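Local coordinates for protein eukaryotic translation initiation factor 2D (Homo sapiens, PDB 5OA9) that delivers tRNA to the P-site of the eukaryotic small ribosomal subunit without GTP, during translation initiation and re-initiation, at residues P114-L119 against V130-E135; N53-R58 against L79-L84. One frame throughout, in Å; residues are numbered along the deposited sequence.

Contact 1 of 2, residues P114-L119 against V130-E135; sequences PIDITL and VVRNLE
Thr118 and Val130 form one hydrogen-bonded pair of this antiparallel hairpin, and Asp116 and Arg132 form the next. Each pair is closed by two reciprocal backbone bonds, the shortest running from Arg132 N to Asp116 O at 2.8 Å. Between them Ile117 faces Val131 in a non-hydrogen-bonded pair, where a CA-H...O contact brings Ile117 CA to 3.3 Å from Val130 O. On one face, Ile115 turns its CG2 branch, anti to the backbone N, onto Val131 CG1 at 3.9 Å, while its CD1 reaches Leu134 CD2 at 4.2 Å. The other face is more polar. Thr118 holds OG1 between its backbone N and carbonyl carbon (chi1 50°), which lays the hydroxyl against Val130 CB at 3.5 Å. Asp116 OD2 and Arg132 NH1 stay 4.7 Å apart, too far for a salt bridge, and Arg132 NE hydrogen-bonds Gln169 OE1 on the neighbouring strand. Farther out, Leu180 of helix 177-187 covers Ile117 and Val131, while Ile115 and Ile117 share backbone hydrogen bonds with Gln196 of strand 195-196, on the other edge. Two interior strands of the SUI1 domain's sheet thus combine an apolar face under a helix with a mixed face whose opposite charges probably attract only at a distance.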
ATOM      1  N   PRO A 114      -4.788   6.749  -3.744  1.00 45.75           N
ATOM      2  CA  PRO A 114      -5.856   7.434  -3.014  1.00 41.51           C
ATOM      3  C   PRO A 114      -7.251   6.979  -3.425  1.00 42.31           C
ATOM      4  O   PRO A 114      -7.445   6.450  -4.518  1.00 42.35           O
ATOM      5  CB  PRO A 114      -5.660   8.906  -3.389  1.00 42.78           C
ATOM      6  CG  PRO A 114      -4.878   8.876  -4.661  1.00 56.76           C
ATOM      7  CD  PRO A 114      -3.989   7.673  -4.567  1.00 50.63           C
ATOM      8  N   ILE A 115      -8.206   7.197  -2.535  1.00 38.21           N
ATOM      9  CA  ILE A 115      -9.616   7.165  -2.894  1.00 34.97           C
ATOM     10  C   ILE A 115      -9.858   8.328  -3.836  1.00 45.56           C
ATOM     11  O   ILE A 115      -9.356   9.431  -3.604  1.00 40.54           O
ATOM     12  CB  ILE A 115     -10.500   7.258  -1.654  1.00 33.86           C
ATOM     13  CG1 ILE A 115     -10.330   5.983  -0.830  1.00 35.12           C
ATOM     14  CG2 ILE A 115     -11.988   7.505  -2.041  1.00 34.18           C
ATOM     15  CD1 ILE A 115     -10.874   6.071   0.567  1.00 42.15           C
ATOM     16  N   ASP A 116     -10.590   8.075  -4.917  1.00 38.18           N
ATOM     17  CA  ASP A 116     -10.749   9.062  -5.973  1.00 34.71           C
ATOM     18  C   ASP A 116     -12.211   9.477  -6.118  1.00 35.16           C
ATOM     19  O   ASP A 116     -13.080   8.637  -6.328  1.00 39.83           O
ATOM     20  CB  ASP A 116     -10.208   8.504  -7.294  1.00 41.39           C
ATOM     21  CG  ASP A 116     -10.363   9.476  -8.447  1.00 56.70           C
ATOM     22  OD1 ASP A 116      -9.674  10.523  -8.446  1.00 59.07           O
ATOM     23  OD2 ASP A 116     -11.164   9.187  -9.362  1.00 58.96           O
ATOM     24  N   ILE A 117     -12.470  10.777  -5.982  1.00 34.28           N
ATOM     25  CA  ILE A 117     -13.817  11.329  -6.062  1.00 34.01           C
ATOM     26  C   ILE A 117     -13.915  12.234  -7.279  1.00 39.74           C
ATOM     27  O   ILE A 117     -13.067  13.109  -7.472  1.00 38.52           O
ATOM     28  CB  ILE A 117     -14.171  12.143  -4.800  1.00 33.77           C
ATOM     29  CG1 ILE A 117     -13.931  11.318  -3.534  1.00 40.58           C
ATOM     30  CG2 ILE A 117     -15.590  12.678  -4.876  1.00 36.33           C
ATOM     31  CD1 ILE A 117     -13.910  12.149  -2.266  1.00 41.28           C
ATOM     32  N   THR A 118     -14.941  12.025  -8.097  1.00 37.74           N
ATOM     33  CA  THR A 118     -15.147  12.832  -9.292  1.00 35.28           C
ATOM     34  C   THR A 118     -16.600  13.262  -9.407  1.00 37.44           C
ATOM     35  O   THR A 118     -17.486  12.676  -8.782  1.00 41.91           O
ATOM     36  CB  THR A 118     -14.746  12.078 -10.583  1.00 40.76           C
ATOM     37  OG1 THR A 118     -15.350  10.777 -10.594  1.00 37.51           O
ATOM     38  CG2 THR A 118     -13.239  11.921 -10.668  1.00 42.96           C
ATOM     39  N   LEU A 119     -16.835  14.289 -10.213  1.00 38.77           N
ATOM     40  CA  LEU A 119     -18.183  14.714 -10.544  1.00 38.41           C
ATOM     41  C   LEU A 119     -18.453  14.404 -12.010  1.00 52.52           C
ATOM     42  O   LEU A 119     -17.654  14.744 -12.884  1.00 48.75           O
ATOM     43  CB  LEU A 119     -18.379  16.215 -10.273  1.00 39.57           C
ATOM     44  CG  LEU A 119     -18.407  16.622  -8.797  1.00 46.68           C
ATOM     45  CD1 LEU A 119     -18.263  18.135  -8.644  1.00 42.52           C
ATOM     46  CD2 LEU A 119     -19.691  16.124  -8.133  1.00 42.47           C
ATOM     47  N   VAL A 130     -19.051  10.398  -7.973  1.00 35.08           N
ATOM     48  CA  VAL A 130     -18.511   9.052  -8.195  1.00 37.12           C
ATOM     49  C   VAL A 130     -17.289   8.801  -7.317  1.00 41.22           C
ATOM     50  O   VAL A 130     -16.347   9.601  -7.284  1.00 36.28           O
ATOM     51  CB  VAL A 130     -18.136   8.832  -9.685  1.00 37.36           C
ATOM     52  CG1 VAL A 130     -17.513   7.452  -9.905  1.00 37.78           C
ATOM     53  CG2 VAL A 130     -19.354   9.022 -10.584  1.00 41.25           C
ATOM     54  N   VAL A 131     -17.305   7.681  -6.603  1.00 35.98           N
ATOM     55  CA  VAL A 131     -16.268   7.384  -5.625  1.00 36.93           C
ATOM     56  C   VAL A 131     -15.580   6.059  -5.925  1.00 42.82           C
ATOM     57  O   VAL A 131     -16.221   5.002  -5.899  1.00 37.02           O
ATOM     58  CB  VAL A 131     -16.850   7.339  -4.194  1.00 36.41           C
ATOM     59  CG1 VAL A 131     -15.721   7.261  -3.173  1.00 37.55           C
ATOM     60  CG2 VAL A 131     -17.725   8.560  -3.935  1.00 34.80           C
ATOM     61  N   ARG A 132     -14.275   6.112  -6.189  1.00 34.14           N
ATOM     62  CA  ARG A 132     -13.529   4.931  -6.606  1.00 31.93           C
ATOM     63  C   ARG A 132     -12.394   4.554  -5.652  1.00 37.64           C
ATOM     64  O   ARG A 132     -11.932   5.381  -4.865  1.00 37.94           O
ATOM     65  CB  ARG A 132     -12.964   5.137  -8.014  1.00 39.40           C
ATOM     66  CG  ARG A 132     -14.035   5.227  -9.086  1.00 42.18           C
ATOM     67  CD  ARG A 132     -13.472   5.638 -10.439  1.00 42.33           C
ATOM     68  NE  ARG A 132     -14.516   5.615 -11.457  1.00 40.83           N
ATOM     69  CZ  ARG A 132     -14.487   6.316 -12.586  1.00 50.46           C
ATOM     70  NH1 ARG A 132     -13.464   7.120 -12.850  1.00 50.87           N
ATOM     71  NH2 ARG A 132     -15.491   6.223 -13.447  1.00 45.22           N
ATOM     72  N   ASN A 133     -11.990   3.285  -5.733  1.00 37.33           N
ATOM     73  CA  ASN A 133     -10.882   2.701  -4.965  1.00 37.28           C
ATOM     74  C   ASN A 133     -11.134   2.533  -3.471  1.00 38.60           C
ATOM     75  O   ASN A 133     -10.192   2.453  -2.685  1.00 36.52           O
ATOM     76  CB  ASN A 133      -9.609   3.522  -5.170  1.00 39.43           C
ATOM     77  CG  ASN A 133      -8.789   3.016  -6.321  1.00 65.71           C
ATOM     78  OD1 ASN A 133      -7.895   2.188  -6.139  1.00 79.84           O
ATOM     79  ND2 ASN A 133      -9.100   3.488  -7.523  1.00 65.87           N
ATOM     80  N   LEU A 134     -12.400   2.451  -3.080  1.00 33.21           N
ATOM     81  CA  LEU A 134     -12.753   2.208  -1.683  1.00 38.62           C
ATOM     82  C   LEU A 134     -12.184   0.878  -1.168  1.00 38.15           C
ATOM     83  O   LEU A 134     -11.756   0.770  -0.020  1.00 36.00           O
ATOM     84  CB  LEU A 134     -14.275   2.227  -1.510  1.00 30.90           C
ATOM     85  CG  LEU A 134     -14.916   3.613  -1.699  1.00 35.94           C
ATOM     86  CD1 LEU A 134     -16.438   3.471  -1.816  1.00 34.21           C
ATOM     87  CD2 LEU A 134     -14.569   4.537  -0.544  1.00 35.15           C
ATOM     88  N   GLU A 135     -12.162  -0.133  -2.023  1.00 35.92           N
ATOM     89  CA  GLU A 135     -11.726  -1.449  -1.581  1.00 33.35           C
ATOM     90  C   GLU A 135     -10.240  -1.488  -1.224  1.00 34.49           C
ATOM     91  O   GLU A 135      -9.831  -2.290  -0.386  1.00 38.07           O
ATOM     92  CB  GLU A 135     -12.061  -2.481  -2.645  1.00 36.48           C
ATOM     93  CG  GLU A 135     -13.583  -2.615  -2.836  1.00 36.95           C
ATOM     94  CD  GLU A 135     -13.955  -3.107  -4.221  1.00 59.53           C
ATOM     95  OE1 GLU A 135     -13.918  -2.298  -5.179  1.00 59.24           O
ATOM     96  OE2 GLU A 135     -14.284  -4.305  -4.355  1.00 54.12           O
TER

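Contact 2 of 2, residues N53-R58 against L79-L84; sequences NKNLVR and LPWDSL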
ATOM      1  N   ASN A  53      36.944  -2.807   5.903  1.00 40.37           N
ATOM      2  CA  ASN A  53      35.969  -1.743   5.704  1.00 39.32           C
ATOM      3  C   ASN A  53      34.593  -2.201   6.177  1.00 39.93           C
ATOM      4  O   ASN A  53      33.878  -2.886   5.449  1.00 38.81           O
ATOM      5  CB  ASN A  53      35.923  -1.313   4.233  1.00 39.24           C
ATOM      6  CG  ASN A  53      35.025  -0.106   4.005  1.00 45.84           C
ATOM      7  OD1 ASN A  53      34.273   0.293   4.888  1.00 43.01           O
ATOM      8  ND2 ASN A  53      35.093   0.471   2.809  1.00 42.31           N
ATOM      9  N   LYS A  54      34.228  -1.803   7.394  1.00 38.96           N
ATOM     10  CA  LYS A  54      32.983  -2.244   8.023  1.00 42.25           C
ATOM     11  C   LYS A  54      31.726  -1.762   7.304  1.00 40.91           C
ATOM     12  O   LYS A  54      30.614  -2.187   7.639  1.00 44.20           O
ATOM     13  CB  LYS A  54      32.944  -1.785   9.490  1.00 37.38           C
ATOM     14  CG  LYS A  54      33.626  -2.735  10.460  1.00 51.24           C
ATOM     15  CD  LYS A  54      33.620  -2.187  11.880  1.00 58.86           C
ATOM     16  CE  LYS A  54      34.244  -3.170  12.849  1.00 62.77           C
ATOM     17  NZ  LYS A  54      33.456  -4.429  12.931  1.00 71.85           N
ATOM     18  N   ASN A  55      31.892  -0.881   6.321  1.00 40.37           N
ATOM     19  CA  ASN A  55      30.765  -0.405   5.516  1.00 43.89           C
ATOM     20  C   ASN A  55      30.413  -1.391   4.401  1.00 45.08           C
ATOM     21  O   ASN A  55      29.409  -1.220   3.702  1.00 39.76           O
ATOM     22  CB  ASN A  55      31.078   0.974   4.910  1.00 42.16           C
ATOM     23  CG  ASN A  55      29.891   1.582   4.175  1.00 45.92           C
ATOM     24  OD1 ASN A  55      28.764   1.571   4.680  1.00 44.45           O
ATOM     25  ND2 ASN A  55      30.134   2.099   2.971  1.00 39.82           N
ATOM     26  N   LEU A  56      31.241  -2.422   4.226  1.00 39.93           N
ATOM     27  CA  LEU A  56      31.093  -3.318   3.076  1.00 39.50           C
ATOM     28  C   LEU A  56      30.700  -4.742   3.457  1.00 46.11           C
ATOM     29  O   LEU A  56      31.203  -5.301   4.439  1.00 43.23           O
ATOM     30  CB  LEU A  56      32.393  -3.365   2.265  1.00 45.30           C
ATOM     31  CG  LEU A  56      32.857  -2.081   1.576  1.00 44.80           C
ATOM     32  CD1 LEU A  56      34.128  -2.358   0.761  1.00 45.69           C
ATOM     33  CD2 LEU A  56      31.758  -1.526   0.682  1.00 49.94           C
ATOM     34  N   VAL A  57      29.812  -5.323   2.656  1.00 41.11           N
ATOM     35  CA  VAL A  57      29.411  -6.722   2.805  1.00 41.59           C
ATOM     36  C   VAL A  57      29.833  -7.571   1.609  1.00 46.90           C
ATOM     37  O   VAL A  57      29.406  -7.323   0.480  1.00 52.50           O
ATOM     38  CB  VAL A  57      27.888  -6.863   2.976  1.00 43.09           C
ATOM     39  CG1 VAL A  57      27.508  -8.324   3.111  1.00 49.45           C
ATOM     40  CG2 VAL A  57      27.402  -6.056   4.180  1.00 43.48           C
ATOM     41  N   ARG A  58      30.655  -8.584   1.862  1.00 50.23           N
ATOM     42  CA  ARG A  58      31.015  -9.535   0.822  1.00 61.02           C
ATOM     43  C   ARG A  58      29.832 -10.463   0.548  1.00 65.21           C
ATOM     44  O   ARG A  58      29.300 -11.090   1.462  1.00 71.69           O
ATOM     45  CB  ARG A  58      32.254 -10.343   1.223  1.00 63.32           C
ATOM     46  CG  ARG A  58      32.708 -11.337   0.159  1.00 83.68           C
ATOM     47  CD  ARG A  58      33.824 -12.245   0.660  1.00 93.19           C
ATOM     48  NE  ARG A  58      33.413 -13.046   1.810  1.00 95.65           N
ATOM     49  CZ  ARG A  58      32.724 -14.182   1.730  1.00 98.29           C
ATOM     50  NH1 ARG A  58      32.353 -14.659   0.546  1.00 85.48           N
ATOM     51  NH2 ARG A  58      32.400 -14.841   2.834  1.00103.68           N
ATOM     52  N   LEU A  79      29.084  -5.141  -1.584  1.00 51.24           N
ATOM     53  CA  LEU A  79      28.195  -3.987  -1.637  1.00 49.96           C
ATOM     54  C   LEU A  79      28.222  -3.259  -0.311  1.00 43.33           C
ATOM     55  O   LEU A  79      28.307  -3.895   0.743  1.00 43.80           O
ATOM     56  CB  LEU A  79      26.755  -4.398  -1.959  1.00 49.81           C
ATOM     57  CG  LEU A  79      26.437  -4.867  -3.375  1.00 55.61           C
ATOM     58  CD1 LEU A  79      25.033  -5.433  -3.407  1.00 58.19           C
ATOM     59  CD2 LEU A  79      26.576  -3.721  -4.368  1.00 53.87           C
ATOM     60  N   PRO A  80      28.155  -1.922  -0.349  1.00 49.72           N
ATOM     61  CA  PRO A  80      27.969  -1.189   0.907  1.00 42.31           C
ATOM     62  C   PRO A  80      26.567  -1.417   1.436  1.00 42.42           C
ATOM     63  O   PRO A  80      25.680  -1.791   0.654  1.00 41.87           O
ATOM     64  CB  PRO A  80      28.183   0.271   0.510  1.00 43.01           C
ATOM     65  CG  PRO A  80      27.875   0.311  -0.961  1.00 55.83           C
ATOM     66  CD  PRO A  80      28.292  -1.024  -1.510  1.00 56.11           C
ATOM     67  N   TRP A  81      26.376  -1.200   2.733  1.00 39.90           N
ATOM     68  CA  TRP A  81      25.088  -1.394   3.386  1.00 42.96           C
ATOM     69  C   TRP A  81      23.947  -0.713   2.652  1.00 44.60           C
ATOM     70  O   TRP A  81      22.889  -1.304   2.456  1.00 41.01           O
ATOM     71  CB  TRP A  81      25.143  -0.875   4.820  1.00 37.43           C
ATOM     72  CG  TRP A  81      26.085  -1.637   5.681  1.00 37.67           C
ATOM     73  CD1 TRP A  81      27.293  -1.216   6.153  1.00 43.02           C
ATOM     74  CD2 TRP A  81      25.904  -2.968   6.165  1.00 37.21           C
ATOM     75  NE1 TRP A  81      27.877  -2.205   6.909  1.00 39.41           N
ATOM     76  CE2 TRP A  81      27.044  -3.293   6.931  1.00 44.08           C
ATOM     77  CE3 TRP A  81      24.888  -3.919   6.028  1.00 38.02           C
ATOM     78  CZ2 TRP A  81      27.194  -4.526   7.563  1.00 46.57           C
ATOM     79  CZ3 TRP A  81      25.037  -5.145   6.653  1.00 42.68           C
ATOM     80  CH2 TRP A  81      26.184  -5.440   7.409  1.00 47.53           C
ATOM     81  N   ASP A  82      24.171   0.533   2.249  1.00 45.85           N
ATOM     82  CA  ASP A  82      23.129   1.331   1.618  1.00 43.52           C
ATOM     83  C   ASP A  82      22.580   0.635   0.374  1.00 41.27           C
ATOM     84  O   ASP A  82      21.363   0.517   0.199  1.00 44.66           O
ATOM     85  CB  ASP A  82      23.673   2.715   1.260  1.00 46.59           C
ATOM     86  CG  ASP A  82      22.582   3.686   0.854  1.00 68.63           C
ATOM     87  OD1 ASP A  82      21.530   3.724   1.527  1.00 73.25           O
ATOM     88  OD2 ASP A  82      22.782   4.419  -0.139  1.00 86.99           O
ATOM     89  N   SER A  83      23.481   0.152  -0.472  1.00 43.14           N
ATOM     90  CA  SER A  83      23.081  -0.522  -1.702  1.00 43.90           C
ATOM     91  C   SER A  83      22.458  -1.876  -1.407  1.00 48.52           C
ATOM     92  O   SER A  83      21.415  -2.213  -1.959  1.00 44.91           O
ATOM     93  CB  SER A  83      24.276  -0.692  -2.635  1.00 55.36           C
ATOM     94  OG  SER A  83      24.933   0.545  -2.829  1.00 67.91           O
ATOM     95  N   LEU A  84      23.106  -2.652  -0.541  1.00 42.49           N
ATOM     96  CA  LEU A  84      22.605  -3.974  -0.165  1.00 44.18           C
ATOM     97  C   LEU A  84      21.166  -3.920   0.346  1.00 45.13           C
ATOM     98  O   LEU A  84      20.311  -4.705  -0.084  1.00 40.48           O
ATOM     99  CB  LEU A  84      23.513  -4.600   0.896  1.00 40.81           C
ATOM    100  CG  LEU A  84      23.024  -5.923   1.492  1.00 48.15           C
ATOM    101  CD1 LEU A  84      22.780  -6.953   0.398  1.00 51.71           C
ATOM    102  CD2 LEU A  84      24.038  -6.435   2.514  1.00 49.83           C
TER
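The indole of Trp81 sets one face on the Val57 CG2 methyl and points its N-H edge at the turn 53-56. Val57 CG2 sits 3.5 Å from the centroid of the six-membered ring and 11° off its normal, a CH-pi contact. The same methyl presses on Leu84 CD2 at 3.8 Å, so one branch of the valine is wedged between the indole and the first turn of helix 81-91. With CG anti to the carbonyl carbon (chi1 -65°), Trp81 swings its ring toward the turn, where NE1 reaches Lys54 O at 2.8 Å, in the ring plane and on a carbonyl lone pair. That edge bond and the methyl over the face together fix the ring's rotation. Trp81 N donates to Asn55 O at 3.2 Å, with a rather bent N-H...O angle of 144°. The Asn55 side chain runs antiparallel alongside the indole, and its ND2 meets Pro80 CB. Leu56 CD2 packs along the start of the proline, 3.8 Å from Pro80 N. An Asx turn, Asn53 OD1 accepting from Asn55 N, braces the type I turn. Ile40 and Ala43 of helix 32-45 also touch Trp81. Val57 and Leu79 form a hydrogen-bonded pair with two reciprocal backbone bonds, next to the non-hydrogen-bonded pair Leu56-Pro80. Within the SWIB/MDM2 domain, this two-stranded sheet passes into a helix at the N-cap Pro80, and Trp81 spends both N-H groups on turn carbonyls, joining polar grip to apolar packing.

Overall arrangement
The two contacts illustrate antiparallel pairing put to different uses in separate modules of one chain. Contact 2 belongs to the SWIB/MDM2 region and contact 1 to the SUI1 region that follows it; their centres lie 43 Å apart, and their nearest atoms are about 27 Å from each other, so neither touches the other. They fall on opposite sides of the chain's centre, in series along the sequence. Strands 93-99 and 106-109, which lie between them in sequence, join 4-10 and 29-30 from before contact 2 in a four-stranded sheet. Contact 1 is the interior of a larger mixed sheet, whereas contact 2 is a minimal two-stranded pair leading into a helix.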